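Local coordinates for uric acid degradation bifunctional protein PucL (PDB 6A4M), which oxidises uric acid as a urate oxidase and, as a bifunctional enzyme, probably also decarboxylates a later intermediate of urate breakdown, at residues A[245-259]-A[293-304]. Residues are numbered along the deposited sequence; the frame is centred on the assembly and turned at random.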
loop_
_atom_site.group_PDB
_atom_site.type_symbol
_atom_site.label_atom_id
_atom_site.label_comp_id
_atom_site.label_asym_id
_atom_site.label_seq_id
_atom_site.Cartn_x
_atom_site.Cartn_y
_atom_site.Cartn_z
ATOM N N TYR A 245 -9.063 8.990 12.575
ATOM C CA TYR A 245 -9.977 10.001 12.028
ATOM C C TYR A 245 -9.209 11.190 11.437
ATOM O O TYR A 245 -9.536 11.666 10.349
ATOM C CB TYR A 245 -10.967 10.481 13.101
ATOM C CG TYR A 245 -11.995 11.477 12.598
ATOM C CD1 TYR A 245 -13.125 11.048 11.898
ATOM C CD2 TYR A 245 -11.837 12.852 12.818
ATOM C CE1 TYR A 245 -14.068 11.954 11.428
ATOM C CE2 TYR A 245 -12.773 13.769 12.351
ATOM C CZ TYR A 245 -13.889 13.316 11.657
ATOM O OH TYR A 245 -14.829 14.213 11.191
ATOM N N HIS A 246 -8.192 11.662 12.157
ATOM C CA HIS A 246 -7.362 12.778 11.680
ATOM C C HIS A 246 -6.470 12.402 10.484
ATOM O O HIS A 246 -6.262 13.226 9.594
ATOM C CB HIS A 246 -6.530 13.378 12.822
ATOM C CG HIS A 246 -7.269 14.404 13.625
ATOM N ND1 HIS A 246 -7.307 15.735 13.269
ATOM C CD2 HIS A 246 -8.007 14.296 14.756
ATOM C CE1 HIS A 246 -8.033 16.403 14.149
ATOM N NE2 HIS A 246 -8.469 15.553 15.061
ATOM N N ILE A 247 -5.951 11.171 10.468
ATOM C CA ILE A 247 -5.178 10.662 9.320
ATOM C C ILE A 247 -6.060 10.619 8.066
ATOM O O ILE A 247 -5.647 11.076 7.000
ATOM C CB ILE A 247 -4.574 9.257 9.592
ATOM C CG1 ILE A 247 -3.502 9.333 10.692
ATOM C CG2 ILE A 247 -3.941 8.672 8.328
ATOM C CD1 ILE A 247 -3.201 8.005 11.358
ATOM N N GLY A 248 -7.272 10.082 8.215
ATOM C CA GLY A 248 -8.229 9.962 7.117
ATOM C C GLY A 248 -8.601 11.295 6.499
ATOM O O GLY A 248 -8.489 11.470 5.283
ATOM N N CYS A 249 -9.029 12.233 7.345
ATOM C CA CYS A 249 -9.384 13.589 6.905
ATOM C C CYS A 249 -8.218 14.283 6.194
ATOM O O CYS A 249 -8.416 14.932 5.167
ATOM C CB CYS A 249 -9.871 14.450 8.084
ATOM S SG CYS A 249 -11.526 14.032 8.695
ATOM N N ARG A 250 -7.011 14.128 6.735
ATOM C CA ARG A 250 -5.818 14.735 6.140
ATOM C C ARG A 250 -5.490 14.143 4.766
ATOM O O ARG A 250 -5.100 14.878 3.859
ATOM C CB ARG A 250 -4.613 14.594 7.075
ATOM C CG ARG A 250 -3.400 15.417 6.656
ATOM C CD ARG A 250 -3.545 16.899 6.965
ATOM N NE ARG A 250 -2.824 17.257 8.189
ATOM C CZ ARG A 250 -3.339 17.314 9.421
ATOM N NH1 ARG A 250 -4.628 17.057 9.670
ATOM N NH2 ARG A 250 -2.543 17.644 10.431
ATOM N N ILE A 251 -5.637 12.825 4.621
ATOM C CA ILE A 251 -5.443 12.153 3.326
ATOM C C ILE A 251 -6.475 12.641 2.298
ATOM O O ILE A 251 -6.123 12.911 1.150
ATOM C CB ILE A 251 -5.489 10.606 3.467
ATOM C CG1 ILE A 251 -4.252 10.105 4.226
ATOM C CG2 ILE A 251 -5.565 9.916 2.104
ATOM C CD1 ILE A 251 -4.419 8.733 4.846
ATOM N N LEU A 252 -7.735 12.746 2.716
ATOM C CA LEU A 252 -8.801 13.254 1.846
ATOM C C LEU A 252 -8.586 14.716 1.454
ATOM O O LEU A 252 -8.835 15.090 0.308
ATOM C CB LEU A 252 -10.173 13.092 2.505
ATOM C CG LEU A 252 -10.668 11.653 2.665
ATOM C CD1 LEU A 252 -11.909 11.625 3.539
ATOM C CD2 LEU A 252 -10.956 10.997 1.322
ATOM N N ALA A 253 -8.126 15.528 2.404
ATOM C CA ALA A 253 -7.793 16.932 2.139
ATOM C C ALA A 253 -6.662 17.057 1.116
ATOM O O ALA A 253 -6.752 17.848 0.171
ATOM C CB ALA A 253 -7.410 17.643 3.431
ATOM N N ARG A 254 -5.616 16.258 1.305
ATOM C CA ARG A 254 -4.436 16.297 0.439
ATOM C C ARG A 254 -4.671 15.628 -0.926
ATOM O O ARG A 254 -3.971 15.940 -1.893
ATOM C CB ARG A 254 -3.247 15.648 1.155
ATOM C CG ARG A 254 -1.879 16.124 0.692
ATOM C CD ARG A 254 -1.574 17.587 1.012
ATOM N NE ARG A 254 -1.808 17.960 2.410
ATOM C CZ ARG A 254 -1.506 19.148 2.939
ATOM N NH1 ARG A 254 -0.919 20.104 2.213
ATOM N NH2 ARG A 254 -1.775 19.381 4.223
ATOM N N PHE A 255 -5.645 14.715 -1.001
ATOM C CA PHE A 255 -5.974 14.000 -2.239
ATOM C C PHE A 255 -7.482 14.051 -2.521
ATOM O O PHE A 255 -8.213 13.145 -2.118
ATOM C CB PHE A 255 -5.497 12.542 -2.166
ATOM C CG PHE A 255 -4.008 12.395 -2.040
ATOM C CD1 PHE A 255 -3.180 12.641 -3.130
ATOM C CD2 PHE A 255 -3.427 12.006 -0.834
ATOM C CE1 PHE A 255 -1.800 12.510 -3.020
ATOM C CE2 PHE A 255 -2.050 11.872 -0.718
ATOM C CZ PHE A 255 -1.235 12.124 -1.814
ATOM N N PRO A 256 -7.957 15.115 -3.208
ATOM C CA PRO A 256 -9.396 15.211 -3.549
ATOM C C PRO A 256 -9.920 14.151 -4.547
ATOM O O PRO A 256 -11.130 13.945 -4.632
ATOM C CB PRO A 256 -9.539 16.636 -4.113
ATOM C CG PRO A 256 -8.164 17.063 -4.485
ATOM C CD PRO A 256 -7.228 16.352 -3.556
ATOM N N GLN A 257 -9.012 13.511 -5.287
ATOM C CA GLN A 257 -9.304 12.291 -6.082
ATOM C C GLN A 257 -10.049 11.195 -5.303
ATOM O O GLN A 257 -10.891 10.494 -5.870
ATOM C CB GLN A 257 -8.018 11.627 -6.617
ATOM C CG GLN A 257 -6.983 12.517 -7.298
ATOM C CD GLN A 257 -5.729 12.722 -6.459
ATOM O OE1 GLN A 257 -4.650 12.242 -6.808
ATOM N NE2 GLN A 257 -5.867 13.428 -5.351
ATOM N N LEU A 258 -9.711 11.033 -4.022
ATOM C CA LEU A 258 -10.213 9.921 -3.210
ATOM C C LEU A 258 -11.625 10.170 -2.684
ATOM O O LEU A 258 -11.974 11.291 -2.315
ATOM C CB LEU A 258 -9.263 9.641 -2.039
ATOM C CG LEU A 258 -7.798 9.367 -2.408
ATOM C CD1 LEU A 258 -6.948 9.210 -1.157
ATOM C CD2 LEU A 258 -7.678 8.141 -3.303
ATOM N N THR A 259 -12.426 9.106 -2.655
ATOM C CA THR A 259 -13.784 9.140 -2.112
ATOM C C THR A 259 -13.787 8.861 -0.607
ATOM O O THR A 259 -14.489 9.529 0.150
ATOM C CB THR A 259 -14.677 8.100 -2.816
ATOM O OG1 THR A 259 -14.670 8.346 -4.228
ATOM C CG2 THR A 259 -16.118 8.161 -2.299
ATOM N N GLY A 293 -6.559 -4.755 21.175
ATOM C CA GLY A 293 -7.744 -4.031 20.732
ATOM C C GLY A 293 -7.608 -3.683 19.261
ATOM O O GLY A 293 -6.503 -3.440 18.787
ATOM N N PHE A 294 -8.720 -3.673 18.531
ATOM C CA PHE A 294 -8.708 -3.268 17.125
ATOM C C PHE A 294 -9.925 -2.424 16.772
ATOM O O PHE A 294 -10.933 -2.457 17.476
ATOM C CB PHE A 294 -8.583 -4.489 16.195
ATOM C CG PHE A 294 -9.813 -5.354 16.132
ATOM C CD1 PHE A 294 -10.863 -5.038 15.266
ATOM C CD2 PHE A 294 -9.914 -6.504 16.907
ATOM C CE1 PHE A 294 -11.993 -5.836 15.197
ATOM C CE2 PHE A 294 -11.042 -7.309 16.836
ATOM C CZ PHE A 294 -12.082 -6.974 15.982
ATOM N N GLN A 295 -9.806 -1.669 15.681
ATOM C CA GLN A 295 -10.886 -0.829 15.164
ATOM C C GLN A 295 -10.929 -0.887 13.642
ATOM O O GLN A 295 -9.884 -0.899 12.991
ATOM C CB GLN A 295 -10.699 0.625 15.602
ATOM C CG GLN A 295 -10.645 0.835 17.110
ATOM C CD GLN A 295 -10.666 2.306 17.512
ATOM O OE1 GLN A 295 -9.834 2.757 18.306
ATOM N NE2 GLN A 295 -11.621 3.058 16.969
ATOM N N HIS A 296 -12.140 -0.950 13.089
ATOM C CA HIS A 296 -12.376 -0.755 11.662
ATOM C C HIS A 296 -13.207 0.515 11.512
ATOM O O HIS A 296 -14.287 0.617 12.094
ATOM C CB HIS A 296 -13.137 -1.927 11.034
ATOM C CG HIS A 296 -12.451 -3.253 11.165
ATOM N ND1 HIS A 296 -11.153 -3.390 11.614
ATOM C CD2 HIS A 296 -12.878 -4.504 10.872
ATOM C CE1 HIS A 296 -10.819 -4.669 11.610
ATOM N NE2 HIS A 296 -11.849 -5.365 11.164
ATOM N N PHE A 297 -12.695 1.479 10.748
ATOM C CA PHE A 297 -13.412 2.726 10.470
ATOM C C PHE A 297 -13.020 3.264 9.100
ATOM O O PHE A 297 -11.868 3.112 8.678
ATOM C CB PHE A 297 -13.100 3.779 11.539
ATOM N N THR A 298 -13.980 3.883 8.410
ATOM C CA THR A 298 -13.710 4.560 7.141
ATOM C C THR A 298 -14.149 6.021 7.237
ATOM O O THR A 298 -15.277 6.305 7.633
ATOM C CB THR A 298 -14.384 3.868 5.923
ATOM O OG1 THR A 298 -15.634 4.496 5.618
ATOM C CG2 THR A 298 -14.604 2.366 6.166
ATOM N N VAL A 299 -13.238 6.930 6.887
ATOM C CA VAL A 299 -13.529 8.357 6.788
ATOM C C VAL A 299 -13.928 8.636 5.340
ATOM O O VAL A 299 -13.129 8.430 4.425
ATOM C CB VAL A 299 -12.303 9.218 7.170
ATOM C CG1 VAL A 299 -12.651 10.705 7.144
ATOM C CG2 VAL A 299 -11.774 8.821 8.544
ATOM N N THR A 300 -15.166 9.089 5.140
ATOM C CA THR A 300 -15.694 9.388 3.800
ATOM C C THR A 300 -15.511 10.872 3.446
ATOM O O THR A 300 -15.011 11.653 4.260
ATOM C CB THR A 300 -17.175 8.954 3.669
ATOM O OG1 THR A 300 -17.533 8.888 2.284
ATOM C CG2 THR A 300 -18.127 9.910 4.389
ATOM N N ARG A 301 -15.915 11.242 2.229
ATOM C CA ARG A 301 -15.772 12.621 1.726
ATOM C C ARG A 301 -16.571 13.624 2.563
ATOM O O ARG A 301 -16.042 14.668 2.959
ATOM C CB ARG A 301 -16.210 12.717 0.257
ATOM C CG ARG A 301 -15.633 13.920 -0.481
ATOM C CD ARG A 301 -14.183 13.683 -0.890
ATOM N NE ARG A 301 -13.330 14.841 -0.623
ATOM C CZ ARG A 301 -11.995 14.836 -0.645
ATOM N NH1 ARG A 301 -11.308 13.729 -0.941
ATOM N NH2 ARG A 301 -11.334 15.959 -0.371
ATOM N N GLU A 302 -17.839 13.297 2.817
ATOM C CA GLU A 302 -18.726 14.110 3.663
ATOM C C GLU A 302 -18.153 14.419 5.054
ATOM O O GLU A 302 -18.347 15.524 5.567
ATOM C CB GLU A 302 -20.091 13.427 3.813
ATOM N N ASP A 303 -17.444 13.456 5.644
ATOM C CA ASP A 303 -16.853 13.619 6.982
ATOM C C ASP A 303 -15.704 14.636 7.059
ATOM O O ASP A 303 -15.390 15.111 8.152
ATOM C CB ASP A 303 -16.369 12.266 7.532
ATOM C CG ASP A 303 -17.510 11.296 7.824
ATOM O OD1 ASP A 303 -18.631 11.742 8.151
ATOM O OD2 ASP A 303 -17.275 10.072 7.737
ATOM N N ALA A 304 -15.079 14.958 5.925
ATOM C CA ALA A 304 -13.992 15.950 5.882
ATOM C C ALA A 304 -14.486 17.355 6.241
ATOM O O ALA A 304 -14.099 17.920 7.268
ATOM C CB ALA A 304 -13.345 15.964 4.502
#
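Arg301 threads its guanidinium against the C-terminal end of helix 245-254 and the turn after it, giving its N-H groups to backbone carbonyls of both. NH2 donates to Leu252 O at 2.7 Å, coming from above that carbonyl's plane. NH1 donates to Leu258 O at 2.9 Å with an N-H...O angle of 148°, this acceptor lying near the guanidinium plane; weak bonds from NH1 to Leu252 O and Phe255 O add to the grip. Leu252 CB covers one face of the group and Pro256 O the other, which limits its tilt. A leucine in place of Arg301 would probably leave the carbonyls of Leu252 and Leu258 without these donors and the turn less firmly tied to the C-terminal tail. The apolar half of the contact is centred on Val299. With CG1 anti to the backbone N (chi1 -176°), that methyl lies 3.8 Å from both Leu252 CD1 and Cys249 SG, while CG2 rests on the helix backbone, 4.0 Å from Gly248 CA. No side chain stands between helix and strand at Gly248, consistent with the 8.1 Å approach of their axes, crossing at -33°. This is helix-on-sheet packing within the uricase family's tunnelling fold, in which helices cover one side of an antiparallel sheet; strand 293-300 pairs with strand 258-267, and Ile247 of the helix also packs on Phe263. Beyond the strand, a type I turn from Arg301 to Ala304 folds the tail back over the helix, placing Asp303 O 3.2 Å from Tyr245 OH. Cys249 SG sits over one face of the Tyr245 ring, 3.8 Å above its plane and offset toward the rim. Farther out, Arg250 and Arg254 form salt bridges with Glu234 and Glu26, respectively.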